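Local structure of ABC transporter substrate-binding protein (Rhizobium radiobacter, 6TFX) at residues Q363-E366 and H367-H371; E343-A346 and Q347-A351; F146-K150 and K151-E155. The protein binds mannopinic acid, a mannityl-opine, as the periplasmic solute-binding component of an ABC transporter that imports such compounds into the bacterium. All coordinates share one frame; numbering follows the deposited sequence. Where two conformers were deposited one is given.

Interaction 1: Q363-E366 and H367-H371; sequences QPVE and HAAWH. With N72 ((2~{R})-2-[[(3~{R},4~{R},5~{S})-3,4,5,6-tetrakis(oxidanyl)-2-oxidanylidene-hexyl]amino]pentanedioic acid), chain C.
Glu-366 folds its carboxylate back over the first turn of the helix that begins at His-367, a side-chain N-cap in which both oxygens are used. Its CG stands anti to the backbone N and the chain then bends at chi2 (-88°), which brings the carboxylate up to the amides of Ala-368 and Ala-369. OE2 accepts from Ala-368 N at 2.9 Å, the N-H arriving 53° out of the carboxylate plane. OE1 accepts from Ala-369 N at 3.0 Å, again from above the plane, by 43°. The backbone O of Glu-366 takes Trp-370 N at 2.8 Å, closing the turn. Val-365, the last residue of the strand, lays CG1 alongside the same turn, 3.7 Å from Ala-369 CB and near the CB of Trp-370, whose indole leads away to give its NE1 to the backbone O of Val-335.

One turn apart on the helix, two imidazoles reach the opine. His-371 brings CD2 over one face of the His-367 ring, displaced toward its rim, while CD2 of His-367 lies at the edge of His-371. From their own edges, His-367 NE2 donates to N72 OXT at 2.8 Å and His-371 NE2 to N72 O, also at 2.8 Å. Ser-337 holds ND1 of His-367, and Arg-375 that of His-371, fixing how each ring is turned. In both places each carboxylate oxygen receives an N-H, from backbone amides at the cap and from imidazoles at the opine; this donor-rich setting would probably favour the opine's negative charge.

Interaction 2: E343-A346 and Q347-A351; sequences ESLA and QLIQA
Leu-345 and Ile-349 meet one turn apart on the buried face of helix 340-353, where Leu-345 CG comes within 4.1 Å of Ile-349 CD1 in the conformer given for Ile-349, one of two, and the side chains cross at a slant. In that conformer Ile-349 swings CG1 back along the helix, anti to its carbonyl carbon (chi1 -58°), and CG1 lies 3.3 Å from Leu-345 O, the oxygen that also accepts Ile-349 N. This side is the closely packed one, because Leu-345, Ala-346 and Ile-349 are all buried under Leu-383 of strand 381-386, and Leu-457 of strand 454-467 lies against both larger residues. Leu-348, next to them, turns with Leu-345 toward helix 277-284, touching Ile-280 and Arg-284; Leu-345 also approaches the bound opine.

The other flank is polar and looser. Glu-343 and Gln-347 run side by side and point the same way, their carboxylate and amide planes only 8° apart. The nearest meeting of the two side chains is Glu-343 CG with Gln-347 NE2 at 3.7 Å, a contact alongside the chain and not a bond between the polar ends. Gln-347 lies over the backbone, its CG 3.4 Å from Glu-343 O, and is exposed.

Between the two flanks the backbone supplies the regular bonds of an alpha-helix, such as Gln-350 N to Ala-346 O at 2.8 Å. The helix is the crossover of a beta-alpha-beta unit, and its chemistry is divided accordingly: branched aliphatic groups seal it onto the neighbouring strands, whereas the ends of Glu-343 and Gln-347 probably keep water on the outer flank, and Gln-350 spends its amide NE2 on Leu-360 O of the following strand.

Interaction 3: F146-K150 and K151-E155; sequences FIIPK and KAFKE
Pro-149, at the N-cap position of helix 150-156, meets Ala-152 and Phe-153 of its first turn, and the contact is a helix N-terminus. Its interactions sort into backbone bonds, apolar packing, aromatic contacts and the side-by-side run of two lysines.

The backbone bonds come first. Pro-149 O accepts Phe-153 N at 3.0 Å, and Lys-150 O accepts Lys-154 N at 2.9 Å; together they close the first turn. Ahead of them, Asp-90 takes the N-H of Lys-150 through OD1, tying the start of the helix to helix 88-98.

Apolar packing follows on the inner side. The pyrrolidine ring of Pro-149 sets CG against Ala-152 CB at 3.7 Å. Ile-148 reaches further: CG1 sits between the backbone N and the carbonyl carbon (chi1 74°), and the chain then extends so that CD1 arrives aslant at the phenyl ring, 3.8 Å from Phe-153 CD1. Ile-148 also packs on Pro-20, and Phe-93 of helix 88-98 lies beside Phe-153, so the loop and the first turn are held by different neighbours as well as by each other.

The aromatic contacts belong to Phe-153, whose ring meets Phe-160 edge-to-face and forms a cation-pi contact with Lys-97.

The last kind is the pairing of Lys-150 with Lys-154, one turn apart and pointing the same way. Lys-150 is extended throughout, whereas Lys-154 bends at its last torsion (chi4 67°) and turns its amine toward the methylene chain of its neighbour. The like charges would be expected to disfavour closer approach of the amines, whose NZ atoms are 4.8 Å apart; Lys-154 NZ instead lies 3.5 Å from Lys-150 CE.

In the fold
Along the chain the order is interaction 3, then interaction 2, then interaction 1. The last two are neighbours in a beta-alpha-beta unit: helix 340-353, which carries interaction 2, connects strand 330-337 to its parallel partner 358-365, and interaction 1 is the turn from that second strand into helix 367-374. Their centres are about 15 Å apart, and they touch where Pro-364 CB packs 4.3 Å from Glu-343 OE2. Interaction 3 lies about 29 Å from interaction 1 and about 41 Å from interaction 2, centre to centre. Interaction 1 supplies two of the opine's hydrogen bonds and interaction 2 nears it through Leu-345, whereas interaction 3, across the chain's centre from interaction 2, is packing away from the binding site.

Interaction 1: Q363-E366 and H367-H371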
ATOM      1  N   GLN A 363     -22.148   1.952   5.695  1.00 18.87           N
ATOM      2  CA  GLN A 363     -22.383   0.588   6.173  1.00 19.00           C
ATOM      3  C   GLN A 363     -21.010   0.056   6.592  1.00 22.49           C
ATOM      4  O   GLN A 363     -20.184  -0.230   5.721  1.00 20.63           O
ATOM      5  CB  GLN A 363     -23.082  -0.287   5.103  1.00 19.90           C
ATOM      6  CG  GLN A 363     -23.207  -1.786   5.488  1.00 30.92           C
ATOM      7  CD  GLN A 363     -24.011  -2.081   6.745  1.00 45.23           C
ATOM      8  OE1 GLN A 363     -25.021  -1.443   7.030  1.00 31.56           O
ATOM      9  NE2 GLN A 363     -23.589  -3.078   7.525  1.00 39.09           N
ATOM     10  N   PRO A 364     -20.720   0.012   7.918  1.00 22.87           N
ATOM     11  CA  PRO A 364     -19.372  -0.372   8.385  1.00 23.67           C
ATOM     12  C   PRO A 364     -19.065  -1.849   8.231  1.00 24.69           C
ATOM     13  O   PRO A 364     -19.908  -2.713   8.513  1.00 23.35           O
ATOM     14  CB  PRO A 364     -19.358   0.046   9.868  1.00 26.67           C
ATOM     15  CG  PRO A 364     -20.600   0.854  10.079  1.00 33.08           C
ATOM     16  CD  PRO A 364     -21.591   0.349   9.065  1.00 28.06           C
ATOM     17  N   VAL A 365     -17.863  -2.139   7.739  1.00 18.79           N
ATOM     18  CA  VAL A 365     -17.427  -3.519   7.547  1.00 19.79           C
ATOM     19  C   VAL A 365     -15.959  -3.639   8.009  1.00 21.22           C
ATOM     20  O   VAL A 365     -15.153  -2.729   7.722  1.00 18.48           O
ATOM     21  CB  VAL A 365     -17.611  -3.961   6.053  1.00 25.73           C
ATOM     22  CG1 VAL A 365     -17.007  -5.332   5.802  1.00 25.95           C
ATOM     23  CG2 VAL A 365     -19.089  -3.989   5.652  1.00 26.21           C
ATOM     24  N   GLU A 366     -15.596  -4.757   8.702  1.00 18.29           N
ATOM     25  CA  GLU A 366     -14.223  -5.005   9.118  1.00 17.11           C
ATOM     26  C   GLU A 366     -13.311  -4.817   7.890  1.00 19.76           C
ATOM     27  O   GLU A 366     -13.678  -5.234   6.771  1.00 18.38           O
ATOM     28  CB  GLU A 366     -14.065  -6.415   9.708  1.00 18.91           C
ATOM     29  CG  GLU A 366     -12.654  -6.719  10.191  1.00 23.16           C
ATOM     30  CD  GLU A 366     -11.743  -7.278   9.113  1.00 27.85           C
ATOM     31  OE1 GLU A 366     -12.243  -8.041   8.254  1.00 26.89           O
ATOM     32  OE2 GLU A 366     -10.530  -6.958   9.129  1.00 24.94           O
ATOM     33  N   HIS A 367     -12.154  -4.191   8.107  1.00 15.67           N
ATOM     34  CA  HIS A 367     -11.257  -3.766   7.017  1.00 14.64           C
ATOM     35  C   HIS A 367     -10.955  -4.849   5.958  1.00 18.61           C
ATOM     36  O   HIS A 367     -11.095  -4.581   4.754  1.00 18.30           O
ATOM     37  CB  HIS A 367      -9.957  -3.203   7.615  1.00 14.81           C
ATOM     38  CG  HIS A 367      -9.038  -2.533   6.636  1.00 16.73           C
ATOM     39  ND1 HIS A 367      -9.450  -1.433   5.895  1.00 17.07           N
ATOM     40  CD2 HIS A 367      -7.729  -2.776   6.362  1.00 17.62           C
ATOM     41  CE1 HIS A 367      -8.395  -1.053   5.187  1.00 17.00           C
ATOM     42  NE2 HIS A 367      -7.348  -1.857   5.400  1.00 16.93           N
ATOM     43  N   ALA A 368     -10.482  -6.044   6.382  1.00 18.32           N
ATOM     44  CA  ALA A 368     -10.130  -7.070   5.388  1.00 19.08           C
ATOM     45  C   ALA A 368     -11.359  -7.559   4.610  1.00 20.42           C
ATOM     46  O   ALA A 368     -11.270  -7.767   3.384  1.00 19.66           O
ATOM     47  CB  ALA A 368      -9.431  -8.231   6.061  1.00 21.00           C
ATOM     48  N   ALA A 369     -12.512  -7.697   5.303  1.00 16.40           N
ATOM     49  CA  ALA A 369     -13.768  -8.098   4.651  1.00 16.44           C
ATOM     50  C   ALA A 369     -14.208  -7.014   3.659  1.00 18.37           C
ATOM     51  O   ALA A 369     -14.752  -7.327   2.594  1.00 19.14           O
ATOM     52  CB  ALA A 369     -14.858  -8.301   5.695  1.00 18.00           C
ATOM     53  N   TRP A 370     -14.024  -5.723   4.045  1.00 15.22           N
ATOM     54  CA  TRP A 370     -14.372  -4.587   3.191  1.00 15.23           C
ATOM     55  C   TRP A 370     -13.518  -4.649   1.899  1.00 16.76           C
ATOM     56  O   TRP A 370     -14.069  -4.487   0.812  1.00 16.81           O
ATOM     57  CB  TRP A 370     -14.116  -3.294   3.958  1.00 16.09           C
ATOM     58  CG  TRP A 370     -14.167  -2.049   3.124  1.00 16.08           C
ATOM     59  CD1 TRP A 370     -15.281  -1.376   2.698  1.00 18.83           C
ATOM     60  CD2 TRP A 370     -13.040  -1.320   2.635  1.00 14.56           C
ATOM     61  NE1 TRP A 370     -14.911  -0.250   1.992  1.00 16.88           N
ATOM     62  CE2 TRP A 370     -13.538  -0.182   1.951  1.00 17.18           C
ATOM     63  CE3 TRP A 370     -11.648  -1.500   2.739  1.00 15.19           C
ATOM     64  CZ2 TRP A 370     -12.689   0.766   1.352  1.00 16.02           C
ATOM     65  CZ3 TRP A 370     -10.808  -0.539   2.204  1.00 15.72           C
ATOM     66  CH2 TRP A 370     -11.326   0.564   1.484  1.00 15.70           C
ATOM     67  N   HIS A 371     -12.204  -4.939   2.024  1.00 15.83           N
ATOM     68  CA  HIS A 371     -11.320  -5.089   0.857  1.00 14.60           C
ATOM     69  C   HIS A 371     -11.870  -6.146  -0.106  1.00 16.98           C
ATOM     70  O   HIS A 371     -11.763  -5.981  -1.309  1.00 17.77           O
ATOM     71  CB  HIS A 371      -9.897  -5.508   1.296  1.00 15.41           C
ATOM     72  CG  HIS A 371      -8.993  -4.349   1.512  1.00 16.60           C
ATOM     73  ND1 HIS A 371      -8.352  -3.733   0.449  1.00 16.62           N
ATOM     74  CD2 HIS A 371      -8.665  -3.697   2.655  1.00 17.06           C
ATOM     75  CE1 HIS A 371      -7.643  -2.737   0.976  1.00 16.02           C
ATOM     76  NE2 HIS A 371      -7.798  -2.674   2.293  1.00 14.89           N
TER
HETATM   77  OAB N72 C 601      -7.242   8.326   7.330  1.00 21.50           O
HETATM   78  CAF N72 C 601      -6.954   7.594   6.122  1.00 20.18           C
HETATM   79  CAG N72 C 601      -6.630   6.070   6.275  1.00 24.02           C
HETATM   80  OAC N72 C 601      -6.327   5.698   7.581  1.00 19.48           O
HETATM   81  CAH N72 C 601      -5.744   5.576   5.129  1.00 18.82           C
HETATM   82  OAM N72 C 601      -5.071   6.446   4.302  1.00 15.25           O
HETATM   83  CAI N72 C 601      -4.603   4.581   5.053  1.00 24.60           C
HETATM   84  OAD N72 C 601      -3.878   4.561   6.262  1.00 17.85           O
HETATM   85  CAJ N72 C 601      -5.034   3.262   4.458  1.00 17.64           C
HETATM   86  OAE N72 C 601      -6.035   3.254   3.696  1.00 16.87           O
HETATM   87  CAK N72 C 601      -4.288   1.951   4.837  1.00 16.54           C
HETATM   88  N   N72 C 601      -3.544   1.432   3.714  1.00 16.42           N
HETATM   89  CA  N72 C 601      -3.862   0.194   3.109  1.00 24.14           C
HETATM   90  C   N72 C 601      -5.175  -0.455   3.446  1.00 18.56           C
HETATM   91  O   N72 C 601      -6.351  -0.402   2.906  1.00 16.41           O
HETATM   92  CB  N72 C 601      -3.499   0.239   1.622  1.00 20.82           C
HETATM   93  CG  N72 C 601      -4.197  -0.710   0.647  1.00 16.80           C
HETATM   94  CD  N72 C 601      -3.341  -1.064  -0.572  1.00 18.84           C
HETATM   95  OE1 N72 C 601      -2.070  -1.102  -0.510  1.00 17.16           O
HETATM   96  OE2 N72 C 601      -3.922  -1.338  -1.646  1.00 16.65           O
HETATM   97  OXT N72 C 601      -4.870  -1.179   4.412  1.00 17.33           O

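Interaction 2: E343-A346 and Q347-A351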
ATOM      1  N   GLU A 343     -12.534   5.019   8.761  1.00 17.66           N
ATOM      2  CA  GLU A 343     -13.863   5.219   9.315  1.00 17.91           C
ATOM      3  C   GLU A 343     -14.039   6.710   9.706  1.00 19.04           C
ATOM      4  O   GLU A 343     -15.055   7.311   9.357  1.00 19.35           O
ATOM      5  CB  GLU A 343     -14.067   4.298  10.520  1.00 19.32           C
ATOM      6  CG  GLU A 343     -15.412   4.499  11.196  1.00 24.01           C
ATOM      7  CD  GLU A 343     -15.705   3.397  12.191  1.00 47.49           C
ATOM      8  OE1 GLU A 343     -15.087   3.419  13.282  1.00 42.70           O
ATOM      9  OE2 GLU A 343     -16.524   2.501  11.874  1.00 44.99           O
ATOM     10  N   SER A 344     -13.042   7.302  10.399  1.00 17.11           N
ATOM     11  CA  SER A 344     -13.151   8.708  10.791  1.00 17.66           C
ATOM     12  C   SER A 344     -13.154   9.608   9.549  1.00 18.29           C
ATOM     13  O   SER A 344     -13.947  10.543   9.489  1.00 19.33           O
ATOM     14  CB  SER A 344     -12.040   9.095  11.764  1.00 21.91           C
ATOM     15  OG  SER A 344     -10.777   8.901  11.162  1.00 31.82           O
ATOM     16  N   LEU A 345     -12.340   9.277   8.523  1.00 15.78           N
ATOM     17  CA  LEU A 345     -12.353  10.069   7.284  1.00 15.52           C
ATOM     18  C   LEU A 345     -13.746  10.004   6.617  1.00 17.59           C
ATOM     19  O   LEU A 345     -14.281  11.034   6.198  1.00 18.26           O
ATOM     20  CB  LEU A 345     -11.270   9.583   6.310  1.00 15.80           C
ATOM     21  CG  LEU A 345     -11.130  10.404   5.008  1.00 17.65           C
ATOM     22  CD1 LEU A 345     -10.904  11.911   5.278  1.00 18.14           C
ATOM     23  CD2 LEU A 345      -9.982   9.893   4.207  1.00 17.72           C
ATOM     24  N   ALA A 346     -14.349   8.795   6.547  1.00 15.65           N
ATOM     25  CA  ALA A 346     -15.682   8.660   5.937  1.00 15.29           C
ATOM     26  C   ALA A 346     -16.715   9.499   6.722  1.00 18.31           C
ATOM     27  O   ALA A 346     -17.605  10.108   6.126  1.00 18.83           O
ATOM     28  CB  ALA A 346     -16.099   7.187   5.909  1.00 17.07           C
ATOM     29  N   GLN A 347     -16.571   9.550   8.057  1.00 15.70           N
ATOM     30  CA  GLN A 347     -17.474  10.360   8.889  1.00 16.57           C
ATOM     31  C   GLN A 347     -17.281  11.854   8.613  1.00 20.09           C
ATOM     32  O   GLN A 347     -18.254  12.609   8.617  1.00 20.44           O
ATOM     33  CB  GLN A 347     -17.272  10.058  10.372  1.00 18.82           C
ATOM     34  CG  GLN A 347     -17.886   8.703  10.736  1.00 25.49           C
ATOM     35  CD  GLN A 347     -17.368   8.140  12.026  1.00 42.07           C
ATOM     36  OE1 GLN A 347     -16.518   8.731  12.702  1.00 35.73           O
ATOM     37  NE2 GLN A 347     -17.850   6.961  12.380  1.00 38.56           N
ATOM     38  N   LEU A 348     -16.038  12.290   8.362  1.00 17.23           N
ATOM     39  CA  LEU A 348     -15.796  13.713   8.029  1.00 16.96           C
ATOM     40  C   LEU A 348     -16.451  14.062   6.697  1.00 19.52           C
ATOM     41  O   LEU A 348     -17.094  15.114   6.581  1.00 19.69           O
ATOM     42  CB  LEU A 348     -14.306  14.014   7.950  1.00 16.78           C
ATOM     43  CG  LEU A 348     -13.541  13.954   9.290  1.00 22.08           C
ATOM     44  CD1 LEU A 348     -12.069  14.194   9.050  1.00 22.94           C
ATOM     45  CD2 LEU A 348     -14.064  15.008  10.303  1.00 24.19           C
ATOM     46  N   ILE A 349     -16.287  13.184   5.683  0.50 16.65           N
ATOM     47  CA  ILE A 349     -16.888  13.372   4.347  0.50 15.62           C
ATOM     48  C   ILE A 349     -18.429  13.378   4.472  0.50 18.69           C
ATOM     49  O   ILE A 349     -19.089  14.231   3.861  0.50 18.61           O
ATOM     50  CB  ILE A 349     -16.423  12.278   3.355  0.50 18.19           C
ATOM     51  CG1 ILE A 349     -14.883  12.250   3.207  0.50 18.25           C
ATOM     52  CG2 ILE A 349     -17.135  12.403   1.990  0.50 18.20           C
ATOM     53  CD1 ILE A 349     -14.408  10.946   2.669  0.50 18.36           C
ATOM     54  N   GLN A 350     -18.997  12.422   5.251  1.00 16.22           N
ATOM     55  CA  GLN A 350     -20.436  12.334   5.464  1.00 15.65           C
ATOM     56  C   GLN A 350     -20.982  13.693   5.957  1.00 18.37           C
ATOM     57  O   GLN A 350     -21.949  14.201   5.394  1.00 20.23           O
ATOM     58  CB  GLN A 350     -20.736  11.244   6.485  1.00 17.69           C
ATOM     59  CG  GLN A 350     -22.201  11.140   6.868  1.00 18.52           C
ATOM     60  CD  GLN A 350     -22.357  10.035   7.878  1.00 24.70           C
ATOM     61  OE1 GLN A 350     -21.748  10.072   8.967  1.00 22.34           O
ATOM     62  NE2 GLN A 350     -23.123   9.004   7.534  1.00 20.02           N
ATOM     63  N   ALA A 351     -20.292  14.327   6.918  1.00 15.46           N
ATOM     64  CA  ALA A 351     -20.725  15.650   7.416  1.00 17.41           C
ATOM     65  C   ALA A 351     -20.568  16.732   6.329  1.00 20.70           C
ATOM     66  O   ALA A 351     -21.455  17.586   6.167  1.00 20.79           O
ATOM     67  CB  ALA A 351     -19.925  16.031   8.655  1.00 19.19           C
TER

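Interaction 3: F146-K150 and K151-E155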
ATOM      1  N   PHE A 146       8.650 -10.135  -3.455  1.00 16.65           N
ATOM      2  CA  PHE A 146       9.119 -11.050  -2.410  1.00 15.73           C
ATOM      3  C   PHE A 146       9.251 -12.467  -2.935  1.00 19.77           C
ATOM      4  O   PHE A 146       8.396 -12.918  -3.701  1.00 19.77           O
ATOM      5  CB  PHE A 146       8.127 -11.067  -1.261  1.00 16.88           C
ATOM      6  CG  PHE A 146       8.081  -9.775  -0.478  1.00 16.44           C
ATOM      7  CD1 PHE A 146       9.089  -9.458   0.433  1.00 18.64           C
ATOM      8  CD2 PHE A 146       6.976  -8.935  -0.560  1.00 17.34           C
ATOM      9  CE1 PHE A 146       9.010  -8.302   1.227  1.00 19.64           C
ATOM     10  CE2 PHE A 146       6.905  -7.762   0.220  1.00 20.32           C
ATOM     11  CZ  PHE A 146       7.923  -7.455   1.102  1.00 19.60           C
ATOM     12  N   ILE A 147      10.305 -13.170  -2.490  1.00 16.36           N
ATOM     13  CA  ILE A 147      10.566 -14.541  -2.920  1.00 14.76           C
ATOM     14  C   ILE A 147      10.037 -15.530  -1.889  1.00 17.72           C
ATOM     15  O   ILE A 147      10.294 -15.392  -0.699  1.00 17.27           O
ATOM     16  CB  ILE A 147      12.069 -14.758  -3.223  1.00 17.85           C
ATOM     17  CG1 ILE A 147      12.621 -13.691  -4.202  1.00 17.01           C
ATOM     18  CG2 ILE A 147      12.359 -16.195  -3.713  1.00 19.88           C
ATOM     19  CD1 ILE A 147      11.898 -13.593  -5.591  1.00 21.99           C
ATOM     20  N   ILE A 148       9.322 -16.542  -2.373  1.00 16.19           N
ATOM     21  CA  ILE A 148       8.786 -17.613  -1.523  1.00 16.55           C
ATOM     22  C   ILE A 148       9.366 -18.991  -1.939  1.00 19.14           C
ATOM     23  O   ILE A 148       9.864 -19.119  -3.067  1.00 19.61           O
ATOM     24  CB  ILE A 148       7.238 -17.631  -1.463  1.00 20.14           C
ATOM     25  CG1 ILE A 148       6.614 -18.182  -2.771  1.00 22.30           C
ATOM     26  CG2 ILE A 148       6.695 -16.240  -1.107  1.00 20.70           C
ATOM     27  CD1 ILE A 148       5.083 -18.288  -2.752  1.00 25.76           C
ATOM     28  N   PRO A 149       9.288 -20.018  -1.057  1.00 17.20           N
ATOM     29  CA  PRO A 149       9.890 -21.315  -1.400  1.00 17.11           C
ATOM     30  C   PRO A 149       8.951 -22.164  -2.235  1.00 22.02           C
ATOM     31  O   PRO A 149       7.806 -22.384  -1.850  1.00 20.75           O
ATOM     32  CB  PRO A 149      10.202 -21.964  -0.037  1.00 18.79           C
ATOM     33  CG  PRO A 149       9.651 -21.034   1.007  1.00 22.77           C
ATOM     34  CD  PRO A 149       8.777 -20.025   0.331  1.00 19.17           C
ATOM     35  N   LYS A 150       9.454 -22.647  -3.378  1.00 20.07           N
ATOM     36  CA  LYS A 150       8.704 -23.513  -4.279  1.00 19.89           C
ATOM     37  C   LYS A 150       8.124 -24.705  -3.509  1.00 21.81           C
ATOM     38  O   LYS A 150       6.923 -24.953  -3.596  1.00 21.01           O
ATOM     39  CB  LYS A 150       9.646 -24.007  -5.394  1.00 21.61           C
ATOM     40  CG  LYS A 150       8.968 -24.769  -6.528  1.00 28.26           C
ATOM     41  CD  LYS A 150      10.036 -25.147  -7.545  1.00 34.41           C
ATOM     42  CE  LYS A 150       9.503 -25.762  -8.811  1.00 45.67           C
ATOM     43  NZ  LYS A 150      10.615 -26.030  -9.771  1.00 47.86           N
ATOM     44  N   LYS A 151       8.965 -25.426  -2.745  1.00 20.29           N
ATOM     45  CA  LYS A 151       8.499 -26.628  -2.010  1.00 21.23           C
ATOM     46  C   LYS A 151       7.444 -26.329  -0.964  1.00 25.78           C
ATOM     47  O   LYS A 151       6.472 -27.093  -0.841  1.00 25.64           O
ATOM     48  CB  LYS A 151       9.656 -27.354  -1.329  1.00 24.52           C
ATOM     49  CG  LYS A 151      10.721 -27.935  -2.252  1.00 35.42           C
ATOM     50  CD  LYS A 151      11.562 -29.021  -1.545  1.00 47.14           C
ATOM     51  CE  LYS A 151      12.416 -28.601  -0.358  1.00 67.98           C
ATOM     52  NZ  LYS A 151      13.538 -29.545  -0.128  1.00 79.49           N
ATOM     53  N   ALA A 152       7.610 -25.230  -0.218  1.00 21.30           N
ATOM     54  CA  ALA A 152       6.652 -24.877   0.829  1.00 21.24           C
ATOM     55  C   ALA A 152       5.310 -24.473   0.249  1.00 24.11           C
ATOM     56  O   ALA A 152       4.268 -24.921   0.740  1.00 22.60           O
ATOM     57  CB  ALA A 152       7.210 -23.776   1.704  1.00 22.11           C
ATOM     58  N   PHE A 153       5.327 -23.638  -0.789  1.00 21.00           N
ATOM     59  CA  PHE A 153       4.062 -23.218  -1.379  1.00 19.79           C
ATOM     60  C   PHE A 153       3.359 -24.389  -2.061  1.00 23.64           C
ATOM     61  O   PHE A 153       2.143 -24.568  -1.870  1.00 23.16           O
ATOM     62  CB  PHE A 153       4.242 -22.041  -2.362  1.00 20.68           C
ATOM     63  CG  PHE A 153       2.876 -21.486  -2.710  1.00 21.24           C
ATOM     64  CD1 PHE A 153       2.239 -20.579  -1.863  1.00 23.60           C
ATOM     65  CD2 PHE A 153       2.191 -21.936  -3.836  1.00 23.92           C
ATOM     66  CE1 PHE A 153       0.941 -20.140  -2.133  1.00 25.25           C
ATOM     67  CE2 PHE A 153       0.894 -21.485  -4.115  1.00 27.28           C
ATOM     68  CZ  PHE A 153       0.273 -20.608  -3.251  1.00 24.87           C
ATOM     69  N   LYS A 154       4.121 -25.208  -2.837  1.00 20.68           N
ATOM     70  CA  LYS A 154       3.527 -26.359  -3.553  1.00 21.80           C
ATOM     71  C   LYS A 154       2.796 -27.300  -2.630  1.00 26.79           C
ATOM     72  O   LYS A 154       1.756 -27.828  -3.015  1.00 27.10           O
ATOM     73  CB  LYS A 154       4.588 -27.118  -4.365  1.00 25.77           C
ATOM     74  CG  LYS A 154       4.833 -26.465  -5.729  1.00 40.97           C
ATOM     75  CD  LYS A 154       5.790 -27.278  -6.604  1.00 52.48           C
ATOM     76  CE  LYS A 154       5.640 -26.951  -8.077  1.00 69.80           C
ATOM     77  NZ  LYS A 154       6.074 -25.571  -8.403  1.00 84.05           N
ATOM     78  N   GLU A 155       3.335 -27.520  -1.413  1.00 23.10           N
ATOM     79  CA  GLU A 155       2.696 -28.395  -0.443  1.00 23.07           C
ATOM     80  C   GLU A 155       1.591 -27.698   0.320  1.00 27.03           C
ATOM     81  O   GLU A 155       0.470 -28.207   0.337  1.00 27.24           O
ATOM     82  CB  GLU A 155       3.714 -28.987   0.560  1.00 24.36           C
ATOM     83  CG  GLU A 155       3.096 -29.880   1.644  1.00 29.00           C
ATOM     84  CD  GLU A 155       2.144 -30.974   1.190  1.00 39.78           C
ATOM     85  OE1 GLU A 155       2.461 -31.654   0.185  1.00 27.16           O
ATOM     86  OE2 GLU A 155       1.081 -31.151   1.837  1.00 28.00           O
TER